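Long-range contacts in fimbrial subunit type 1 (Actinomyces oris, PDB 3UXF), which is the major structural subunit of the bacterium's fimbriae, a secreted adhesive pilin anchored to the cell-wall peptidoglycan: residues Thr202-Ser208 with Lys295-Asn301; Val225-Leu229 with Thr339-Gly343; Thr255-Ile261 with Ile273-Gly279. All coordinates share one frame; numbering follows the deposited sequence. Where two conformers were deposited one is given.

Interaction 1: Thr202-Ser208 with Lys295-Asn301; sequences TYTITTS and KLQVTLN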
loop_
_atom_site.group_PDB
_atom_site.type_symbol
_atom_site.label_atom_id
_atom_site.label_comp_id
_atom_site.label_asym_id
_atom_site.label_seq_id
_atom_site.Cartn_x
_atom_site.Cartn_y
_atom_site.Cartn_z
ATOM N N THR A 202 -10.367 8.448 -5.294
ATOM C CA THR A 202 -10.505 7.013 -5.501
ATOM C C THR A 202 -9.336 6.266 -4.853
ATOM O O THR A 202 -8.177 6.650 -5.047
ATOM C CB THR A 202 -10.465 6.649 -6.990
ATOM O OG1 THR A 202 -11.445 7.416 -7.727
ATOM C CG2 THR A 202 -10.762 5.166 -7.183
ATOM N N TYR A 203 -9.642 5.227 -4.087
ATOM C CA TYR A 203 -8.595 4.371 -3.537
ATOM C C TYR A 203 -8.591 3.010 -4.211
ATOM O O TYR A 203 -9.655 2.459 -4.530
ATOM C CB TYR A 203 -8.828 4.161 -2.042
ATOM C CG TYR A 203 -8.604 5.408 -1.204
ATOM C CD1 TYR A 203 -7.384 6.060 -1.197
ATOM C CD2 TYR A 203 -9.613 5.910 -0.393
ATOM C CE1 TYR A 203 -7.146 7.161 -0.422
ATOM C CE2 TYR A 203 -9.389 7.030 0.415
ATOM C CZ TYR A 203 -8.169 7.660 0.390
ATOM O OH TYR A 203 -7.945 8.774 1.181
ATOM N N THR A 204 -7.394 2.476 -4.481
ATOM C CA THR A 204 -7.286 1.185 -5.145
ATOM C C THR A 204 -6.378 0.334 -4.308
ATOM O O THR A 204 -5.234 0.714 -4.039
ATOM C CB THR A 204 -6.712 1.312 -6.571
ATOM O OG1 THR A 204 -7.456 2.285 -7.325
ATOM C CG2 THR A 204 -6.716 -0.071 -7.283
ATOM N N ILE A 205 -6.897 -0.798 -3.826
ATOM C CA ILE A 205 -6.133 -1.681 -2.951
ATOM C C ILE A 205 -5.875 -2.990 -3.694
ATOM O O ILE A 205 -6.785 -3.597 -4.223
ATOM C CB ILE A 205 -6.913 -2.002 -1.663
ATOM C CG1 ILE A 205 -7.287 -0.709 -0.947
ATOM C CG2 ILE A 205 -6.103 -2.952 -0.775
ATOM C CD1 ILE A 205 -8.427 -0.924 0.008
ATOM N N THR A 206 -4.613 -3.418 -3.784
ATOM C CA THR A 206 -4.291 -4.586 -4.568
ATOM C C THR A 206 -3.535 -5.559 -3.698
ATOM O O THR A 206 -2.498 -5.200 -3.130
ATOM C CB THR A 206 -3.436 -4.190 -5.812
ATOM O OG1 THR A 206 -4.109 -3.147 -6.533
ATOM C CG2 THR A 206 -3.273 -5.365 -6.763
ATOM N N THR A 207 -4.069 -6.766 -3.577
ATOM C CA THR A 207 -3.532 -7.732 -2.592
ATOM C C THR A 207 -3.240 -9.086 -3.229
ATOM O O THR A 207 -4.084 -9.659 -3.943
ATOM C CB THR A 207 -4.524 -7.944 -1.432
ATOM O OG1 THR A 207 -5.825 -8.224 -1.957
ATOM C CG2 THR A 207 -4.618 -6.705 -0.597
ATOM N N SER A 208 -2.069 -9.656 -2.905
ATOM C CA SER A 208 -1.773 -11.029 -3.328
ATOM C C SER A 208 -2.815 -12.015 -2.818
ATOM O O SER A 208 -3.482 -11.783 -1.784
ATOM C CB SER A 208 -0.383 -11.444 -2.821
ATOM O OG SER A 208 0.601 -10.708 -3.495
ATOM N N LYS A 295 -4.160 -11.046 -8.544
ATOM C CA LYS A 295 -4.360 -10.356 -7.251
ATOM C C LYS A 295 -5.797 -9.913 -7.120
ATOM O O LYS A 295 -6.512 -9.785 -8.130
ATOM C CB LYS A 295 -3.464 -9.132 -7.181
ATOM C CG LYS A 295 -1.985 -9.540 -7.023
ATOM C CD LYS A 295 -1.123 -8.336 -6.834
ATOM C CE LYS A 295 0.333 -8.744 -6.667
ATOM N NZ LYS A 295 0.861 -8.441 -5.311
ATOM N N LEU A 296 -6.241 -9.661 -5.893
ATOM C CA LEU A 296 -7.553 -8.996 -5.729
ATOM C C LEU A 296 -7.345 -7.488 -5.812
ATOM O O LEU A 296 -6.382 -6.952 -5.295
ATOM C CB LEU A 296 -8.237 -9.363 -4.395
ATOM C CG LEU A 296 -9.770 -9.137 -4.402
ATOM C CD1 LEU A 296 -10.531 -10.174 -5.174
ATOM C CD2 LEU A 296 -10.311 -9.036 -2.979
ATOM N N GLN A 297 -8.259 -6.800 -6.491
ATOM C CA GLN A 297 -8.180 -5.360 -6.569
ATOM C C GLN A 297 -9.524 -4.791 -6.091
ATOM O O GLN A 297 -10.597 -5.072 -6.650
ATOM C CB GLN A 297 -7.921 -4.888 -8.009
ATOM C CG GLN A 297 -7.784 -3.413 -8.137
ATOM C CD GLN A 297 -7.922 -2.969 -9.585
ATOM O OE1 GLN A 297 -9.046 -2.865 -10.123
ATOM N NE2 GLN A 297 -6.793 -2.750 -10.237
ATOM N N VAL A 298 -9.445 -3.989 -5.039
ATOM C CA VAL A 298 -10.625 -3.346 -4.471
ATOM C C VAL A 298 -10.545 -1.845 -4.772
ATOM O O VAL A 298 -9.594 -1.184 -4.385
ATOM C CB VAL A 298 -10.681 -3.586 -2.943
ATOM C CG1 VAL A 298 -11.752 -2.707 -2.286
ATOM C CG2 VAL A 298 -10.958 -5.046 -2.626
ATOM N N THR A 299 -11.602 -1.296 -5.361
ATOM C CA THR A 299 -11.661 0.155 -5.605
ATOM C C THR A 299 -12.704 0.698 -4.648
ATOM O O THR A 299 -13.826 0.149 -4.610
ATOM C CB THR A 299 -12.073 0.456 -7.055
ATOM O OG1 THR A 299 -11.116 -0.123 -7.949
ATOM C CG2 THR A 299 -12.128 1.973 -7.282
ATOM N N LEU A 300 -12.311 1.707 -3.864
ATOM C CA LEU A 300 -13.229 2.406 -2.955
ATOM C C LEU A 300 -13.358 3.813 -3.458
ATOM O O LEU A 300 -12.347 4.469 -3.757
ATOM C CB LEU A 300 -12.711 2.374 -1.518
ATOM C CG LEU A 300 -12.579 0.969 -0.898
ATOM C CD1 LEU A 300 -12.051 1.091 0.564
ATOM C CD2 LEU A 300 -13.907 0.205 -0.982
ATOM N N ASN A 301 -14.593 4.307 -3.549
ATOM C CA ASN A 301 -14.811 5.654 -4.069
ATOM C C ASN A 301 -15.157 6.559 -2.897
ATOM O O ASN A 301 -16.313 6.581 -2.435
ATOM C CB ASN A 301 -15.926 5.584 -5.098
ATOM C CG ASN A 301 -15.570 4.669 -6.262
ATOM O OD1 ASN A 301 -14.662 4.961 -7.091
ATOM N ND2 ASN A 301 -16.316 3.574 -6.378
HETATM O O HOH W 1 -13.997 7.685 -7.019
HETATM O O HOH W 2 -9.323 1.416 -9.199
HETATM O O HOH W 3 -4.199 -2.914 -9.198
HETATM O O HOH W 4 -0.074 -5.793 -4.608
#
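Ile205 and Leu300 meet by their outermost methyls, the two side chains crossing at a slant with Ile205 CD1 4.2 Å from Leu300 CD1. Both come from antiparallel strands, 202-208 and 295-301, that are tied by three pairs of backbone hydrogen bonds at Tyr203/Leu300, Ile205/Val298 and Thr207/Leu296. Ile205 N reaches Val298 O at 2.8 Å, and Ile205 CB stands 4.3 Å from Val298 CB. The third major contributor, Lys295, lies at the end of the pairing: its chain is extended to CE and then turns (chi4 -114°), passing the methyl of Thr206 at about a right angle (CD to CG2 3.7 Å) and bringing NZ to 2.9 Å from Ser208 OG. Ser183 binds both of these polar atoms, so the amine is held by more than one hydroxyl. On the face of Thr202, Thr204 and Thr206, three waters span hydroxyls and polar side chains, one of them joining Thr204 OG1 (2.8 Å) to Thr299 OG1. Methyls also meet on this face, tightly between Thr202 CG2 and Thr299 CG2 at 3.5 Å. The largely apolar face of Tyr203, Ile205, Thr207, Leu296, Val298 and Leu300 turns inward, Ile205 onto strands 224-229 and 312-321, with Thr207 OG1 bonded to Tyr223. One solvated and one buried face mark a beta-sandwich sheet, consistent with the immunoglobulin-like domains of Gram-positive pilins.

Interaction 2: Val225-Leu229 with Thr339-Gly343; sequences VVDRL and TDIPG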
loop_
_atom_site.group_PDB
_atom_site.type_symbol
_atom_site.label_atom_id
_atom_site.label_comp_id
_atom_site.label_asym_id
_atom_site.label_seq_id
_atom_site.Cartn_x
_atom_site.Cartn_y
_atom_site.Cartn_z
ATOM N N VAL A 225 -10.146 -7.878 2.990
ATOM C CA VAL A 225 -9.342 -6.694 2.754
ATOM C C VAL A 225 -9.966 -5.602 3.608
ATOM O O VAL A 225 -11.136 -5.267 3.437
ATOM C CB VAL A 225 -9.353 -6.284 1.276
ATOM C CG1 VAL A 225 -8.586 -4.990 1.076
ATOM C CG2 VAL A 225 -8.771 -7.395 0.421
ATOM N N VAL A 226 -9.190 -5.073 4.546
ATOM C CA VAL A 226 -9.720 -4.110 5.516
ATOM C C VAL A 226 -9.146 -2.759 5.230
ATOM O O VAL A 226 -7.938 -2.615 5.032
ATOM C CB VAL A 226 -9.359 -4.533 6.958
ATOM C CG1 VAL A 226 -9.948 -3.513 7.972
ATOM C CG2 VAL A 226 -9.924 -5.950 7.232
ATOM N N ASP A 227 -10.008 -1.735 5.199
ATOM C CA ASP A 227 -9.517 -0.406 5.000
ATOM C C ASP A 227 -9.806 0.422 6.259
ATOM O O ASP A 227 -10.949 0.491 6.745
ATOM C CB ASP A 227 -10.180 0.242 3.791
ATOM C CG ASP A 227 -9.517 1.511 3.428
ATOM O OD1 ASP A 227 -9.545 2.477 4.218
ATOM O OD2 ASP A 227 -8.942 1.537 2.338
ATOM N N ARG A 228 -8.757 1.039 6.784
ATOM C CA ARG A 228 -8.905 1.977 7.892
ATOM C C ARG A 228 -9.214 3.349 7.316
ATOM O O ARG A 228 -8.351 3.994 6.724
ATOM C CB ARG A 228 -7.660 2.015 8.767
ATOM C CG ARG A 228 -7.874 2.915 9.993
ATOM C CD ARG A 228 -6.629 2.930 10.877
ATOM N NE ARG A 228 -5.589 3.739 10.256
ATOM C CZ ARG A 228 -4.401 3.941 10.802
ATOM N NH1 ARG A 228 -4.110 3.363 11.971
ATOM N NH2 ARG A 228 -3.502 4.699 10.192
ATOM N N LEU A 229 -10.451 3.795 7.513
ATOM C CA LEU A 229 -10.949 5.008 6.856
ATOM C C LEU A 229 -10.889 6.204 7.780
ATOM O O LEU A 229 -11.367 6.167 8.907
ATOM C CB LEU A 229 -12.427 4.848 6.505
ATOM C CG LEU A 229 -12.781 3.814 5.432
ATOM C CD1 LEU A 229 -14.258 3.504 5.409
ATOM C CD2 LEU A 229 -12.316 4.373 4.078
ATOM N N THR A 339 -7.257 0.559 16.654
ATOM C CA THR A 339 -6.697 1.700 15.917
ATOM C C THR A 339 -5.686 1.243 14.875
ATOM O O THR A 339 -5.468 1.926 13.890
ATOM C CB THR A 339 -5.976 2.694 16.833
ATOM O OG1 THR A 339 -5.030 1.973 17.643
ATOM C CG2 THR A 339 -6.977 3.428 17.719
ATOM N N ASP A 340 -5.024 0.120 15.109
ATOM C CA ASP A 340 -4.036 -0.347 14.146
ATOM C C ASP A 340 -4.693 -1.171 13.019
ATOM O O ASP A 340 -5.641 -1.900 13.263
ATOM C CB ASP A 340 -2.966 -1.186 14.841
ATOM C CG ASP A 340 -1.662 -1.220 14.060
ATOM O OD1 ASP A 340 -1.673 -0.847 12.860
ATOM O OD2 ASP A 340 -0.622 -1.606 14.646
ATOM N N ILE A 341 -4.203 -1.044 11.788
ATOM C CA ILE A 341 -4.746 -1.867 10.691
ATOM C C ILE A 341 -4.517 -3.350 10.992
ATOM O O ILE A 341 -3.419 -3.728 11.407
ATOM C CB ILE A 341 -4.107 -1.510 9.315
ATOM C CG1 ILE A 341 -4.851 -2.193 8.151
ATOM C CG2 ILE A 341 -2.658 -1.871 9.279
ATOM C CD1 ILE A 341 -6.143 -1.419 7.736
ATOM N N PRO A 342 -5.545 -4.186 10.761
ATOM C CA PRO A 342 -5.340 -5.629 10.967
ATOM C C PRO A 342 -4.632 -6.257 9.803
ATOM O O PRO A 342 -4.617 -5.742 8.692
ATOM C CB PRO A 342 -6.756 -6.186 11.069
ATOM C CG PRO A 342 -7.662 -5.163 10.505
ATOM C CD PRO A 342 -6.961 -3.845 10.526
ATOM N N GLY A 343 -4.019 -7.407 10.063
ATOM C CA GLY A 343 -3.461 -8.218 8.990
ATOM C C GLY A 343 -2.192 -7.624 8.408
ATOM O O GLY A 343 -1.435 -6.889 9.084
#
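The strand 225-229 and the irregular loop 339-343 run past each other without backbone pairing, Val226 CA lying 7.2 Å from Pro342 CA and Arg228 CA 6.3 Å from Ile341 CA. Side chains fill the gap from both sides. Ile341 has CG1 anti to its backbone N (chi1 -170°), which carries CD1 over the strand backbone to 3.5 Å from Val226 O and 3.7 Å from Arg228 N, with the CB of Arg228 just beyond. Beside it the ring of Pro342 crosses the Val226 side chain at about a right angle, CG resting 3.8 Å from Val226 CG1. Trp330 packs on both Val226 and Pro342, extending the apolar patch. Arg228 supplies the single hydrogen bond across the contact. Its chain is extended as far as CD and bends there (chi3 74°), and NH1 then meets Thr339 O at 2.8 Å, the oxygen lying in the guanidinium plane at its edge. The bond follows the carbonyl direction closely, although it is somewhat bent, with an N-H···O angle of 152°. Trp270 and His268 also touch the Arg228 side chain. Asp340 OD1 stays 4.9 Å from Arg228 NH1, too far for a salt bridge, and may add a little long-range attraction; its own partner is Lys148, in a long, weak pair. The amide N of Ile341, buried by the contact, has no hydrogen-bond partner in the model. A calcium ion lies about 8 Å from the Pro342 side chain. This is loop-on-sheet packing on the outer side of a pilin beta sandwich, where the connection between strands 312-321 and 344-362 lies back across strand 224-229.

Interaction 3: Thr255-Ile261 with Ile273-Gly279; sequences TTDYTLI and IQLTEEG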
loop_
_atom_site.group_PDB
_atom_site.type_symbol
_atom_site.label_atom_id
_atom_site.label_comp_id
_atom_site.label_asym_id
_atom_site.label_seq_id
_atom_site.Cartn_x
_atom_site.Cartn_y
_atom_site.Cartn_z
ATOM N N THR A 255 -22.571 -9.621 -2.931
ATOM C CA THR A 255 -23.415 -10.698 -2.405
ATOM C C THR A 255 -22.966 -12.068 -2.888
ATOM O O THR A 255 -22.688 -12.967 -2.082
ATOM C CB THR A 255 -24.882 -10.490 -2.731
ATOM O OG1 THR A 255 -25.236 -9.165 -2.359
ATOM C CG2 THR A 255 -25.748 -11.497 -1.953
ATOM N N THR A 256 -22.883 -12.243 -4.207
ATOM C CA THR A 256 -22.404 -13.520 -4.745
ATOM C C THR A 256 -20.963 -13.815 -4.333
ATOM O O THR A 256 -20.662 -14.896 -3.822
ATOM C CB THR A 256 -22.499 -13.512 -6.273
ATOM O OG1 THR A 256 -23.867 -13.267 -6.629
ATOM C CG2 THR A 256 -22.019 -14.845 -6.851
ATOM N N ASP A 257 -20.062 -12.849 -4.546
ATOM C CA ASP A 257 -18.636 -13.102 -4.389
ATOM C C ASP A 257 -18.004 -12.424 -3.169
ATOM O O ASP A 257 -16.961 -12.859 -2.666
ATOM C CB ASP A 257 -17.897 -12.634 -5.639
ATOM C CG ASP A 257 -18.324 -13.410 -6.878
ATOM O OD1 ASP A 257 -18.402 -14.660 -6.807
ATOM O OD2 ASP A 257 -18.560 -12.787 -7.927
ATOM N N TYR A 258 -18.613 -11.323 -2.750
ATOM C CA TYR A 258 -18.083 -10.627 -1.573
ATOM C C TYR A 258 -19.175 -9.828 -0.927
ATOM O O TYR A 258 -20.228 -9.587 -1.525
ATOM C CB TYR A 258 -16.947 -9.659 -1.969
ATOM C CG TYR A 258 -17.396 -8.533 -2.873
ATOM C CD1 TYR A 258 -17.864 -7.335 -2.346
ATOM C CD2 TYR A 258 -17.382 -8.673 -4.265
ATOM C CE1 TYR A 258 -18.269 -6.295 -3.169
ATOM C CE2 TYR A 258 -17.789 -7.651 -5.093
ATOM C CZ TYR A 258 -18.253 -6.479 -4.540
ATOM O OH TYR A 258 -18.658 -5.473 -5.383
ATOM N N THR A 259 -18.972 -9.428 0.323
ATOM C CA THR A 259 -19.851 -8.424 0.918
ATOM C C THR A 259 -18.992 -7.313 1.537
ATOM O O THR A 259 -17.896 -7.603 2.074
ATOM C CB THR A 259 -20.842 -9.049 1.953
ATOM O OG1 THR A 259 -20.284 -9.034 3.257
ATOM C CG2 THR A 259 -21.138 -10.489 1.652
ATOM N N LEU A 260 -19.483 -6.071 1.443
ATOM C CA LEU A 260 -18.831 -4.915 2.055
ATOM C C LEU A 260 -19.432 -4.740 3.440
ATOM O O LEU A 260 -20.658 -4.674 3.567
ATOM C CB LEU A 260 -19.073 -3.623 1.267
ATOM C CG LEU A 260 -18.624 -2.323 1.965
ATOM C CD1 LEU A 260 -17.116 -2.200 2.193
ATOM C CD2 LEU A 260 -19.076 -1.098 1.144
ATOM N N ILE A 261 -18.580 -4.714 4.461
ATOM C CA ILE A 261 -19.034 -4.484 5.840
ATOM C C ILE A 261 -18.370 -3.233 6.386
ATOM O O ILE A 261 -17.148 -3.218 6.505
ATOM C CB ILE A 261 -18.671 -5.677 6.718
ATOM C CG1 ILE A 261 -19.239 -6.947 6.086
ATOM C CG2 ILE A 261 -19.172 -5.486 8.167
ATOM C CD1 ILE A 261 -18.556 -8.194 6.586
ATOM N N ILE A 273 -13.845 -5.699 2.857
ATOM C CA ILE A 273 -14.361 -6.502 1.758
ATOM C C ILE A 273 -14.062 -7.943 2.130
ATOM O O ILE A 273 -12.904 -8.323 2.290
ATOM C CB ILE A 273 -13.705 -6.125 0.402
ATOM C CG1 ILE A 273 -14.103 -4.719 -0.039
ATOM C CG2 ILE A 273 -14.026 -7.176 -0.683
ATOM C CD1 ILE A 273 -15.531 -4.548 -0.423
ATOM N N GLN A 274 -15.118 -8.711 2.337
ATOM C CA GLN A 274 -15.000 -10.092 2.791
ATOM C C GLN A 274 -15.457 -11.007 1.665
ATOM O O GLN A 274 -16.596 -10.930 1.240
ATOM C CB GLN A 274 -15.876 -10.256 4.039
ATOM C CG GLN A 274 -15.940 -11.679 4.640
ATOM C CD GLN A 274 -17.014 -11.722 5.728
ATOM O OE1 GLN A 274 -18.207 -11.771 5.423
ATOM N NE2 GLN A 274 -16.591 -11.607 6.996
ATOM N N LEU A 275 -14.551 -11.839 1.155
ATOM C CA LEU A 275 -14.952 -12.766 0.099
ATOM C C LEU A 275 -15.912 -13.823 0.699
ATOM O O LEU A 275 -15.701 -14.299 1.832
ATOM C CB LEU A 275 -13.711 -13.424 -0.469
ATOM C CG LEU A 275 -13.106 -12.925 -1.787
ATOM C CD1 LEU A 275 -13.402 -11.485 -2.249
ATOM C CD2 LEU A 275 -11.676 -13.361 -2.041
ATOM N N THR A 276 -16.950 -14.183 -0.046
ATOM C CA THR A 276 -17.864 -15.272 0.337
ATOM C C THR A 276 -17.226 -16.613 -0.010
ATOM O O THR A 276 -16.125 -16.669 -0.566
ATOM C CB THR A 276 -19.161 -15.185 -0.480
ATOM O OG1 THR A 276 -18.817 -15.295 -1.864
ATOM C CG2 THR A 276 -19.881 -13.856 -0.261
ATOM N N GLU A 277 -17.913 -17.709 0.300
ATOM C CA GLU A 277 -17.389 -19.010 -0.086
ATOM C C GLU A 277 -17.136 -19.054 -1.620
ATOM O O GLU A 277 -16.063 -19.495 -2.067
ATOM C CB GLU A 277 -18.343 -20.128 0.357
ATOM C CG GLU A 277 -17.919 -21.465 -0.233
ATOM C CD GLU A 277 -18.585 -22.645 0.422
ATOM O OE1 GLU A 277 -19.678 -22.483 1.001
ATOM O OE2 GLU A 277 -17.991 -23.741 0.360
ATOM N N GLU A 278 -18.096 -18.569 -2.405
ATOM C CA GLU A 278 -17.907 -18.572 -3.860
ATOM C C GLU A 278 -16.793 -17.608 -4.282
ATOM O O GLU A 278 -15.974 -17.927 -5.149
ATOM C CB GLU A 278 -19.229 -18.340 -4.587
ATOM C CG GLU A 278 -19.076 -18.056 -6.086
ATOM C CD GLU A 278 -18.426 -19.178 -6.884
ATOM O OE1 GLU A 278 -18.242 -20.314 -6.387
ATOM O OE2 GLU A 278 -18.104 -18.933 -8.054
ATOM N N GLY A 279 -16.719 -16.424 -3.652
ATOM C CA GLY A 279 -15.611 -15.533 -3.971
ATOM C C GLY A 279 -14.261 -16.116 -3.607
ATOM O O GLY A 279 -13.280 -15.984 -4.340
#
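With chi1 at 60°, Thr276 places OG1 between its own backbone N and carbonyl carbon, where the hydroxyl works in both directions: it donates to Thr256 O (2.7 Å) and accepts from Gly279 N (3.0 Å). The second bond makes Thr276 the N-cap of the helix that follows, while the first ties that helix start to the turn 255-257. Tyr258 adopts a similar torsion (chi1 64°), which sets its ring so that CD1 comes 4.1 Å from Ile273 CD1. The strand pairing itself puts Tyr258 CB 4.0 Å from both Leu275 CD1 and Ile273 CG2. Asp257 O takes one hydrogen bond, from Thr276 N at 2.9 Å, the donor sitting well above the carbonyl plane rather than on a lone pair, and a weaker CH···O contact from Gly279 CA at 3.3 Å. Absence of a side chain on Gly279 makes this close approach possible. The side chains of Asp257 and Glu278 lie side by side, their carboxylate planes turned 41° apart; Lys282 forms a salt bridge with each, which probably offsets the repulsion between them, and Glu278 forms another with Arg281. Further along, Thr259 and Gln274 exchange a pair of backbone hydrogen bonds. Gln274 extends so that its amide end crosses Ile261 CD1 at a slant, while NE2 bonds Glu224. On the inner face Leu260 CD1 meets Ile273 CD1 as the two side chains cross. Strands 258-264 and 269-275 thus form a beta hairpin whose second strand runs into helix 277-288. Strand 224-229 flanks strand 269-275 on its far edge, and Val242, Leu296 and Val298 of the facing sheet pack beneath Ile273, Leu275 and Tyr258.

Overall arrangement
All three contacts belong to one beta sandwich between the chain's two ends. Interaction 1 lies in the sheet of strands 201-208 and 295-302; interactions 2 and 3 share the opposing sheet, through neighbouring strands 224-229 and 269-275. Centres are about 13 Å (1 and 2), 14 Å (1 and 3) and 17 Å (2 and 3) apart. Interaction 3 falls within the chain span closed by each of the others, whose segments alternate. Ile205 and Leu300 pack on Asp227, and Val298 on Ile273, joining the sheets. Asp227 also bonds Lys187 and lies close to Asn316, consistent with the isopeptide-stabilised domains of Gram-positive pilins.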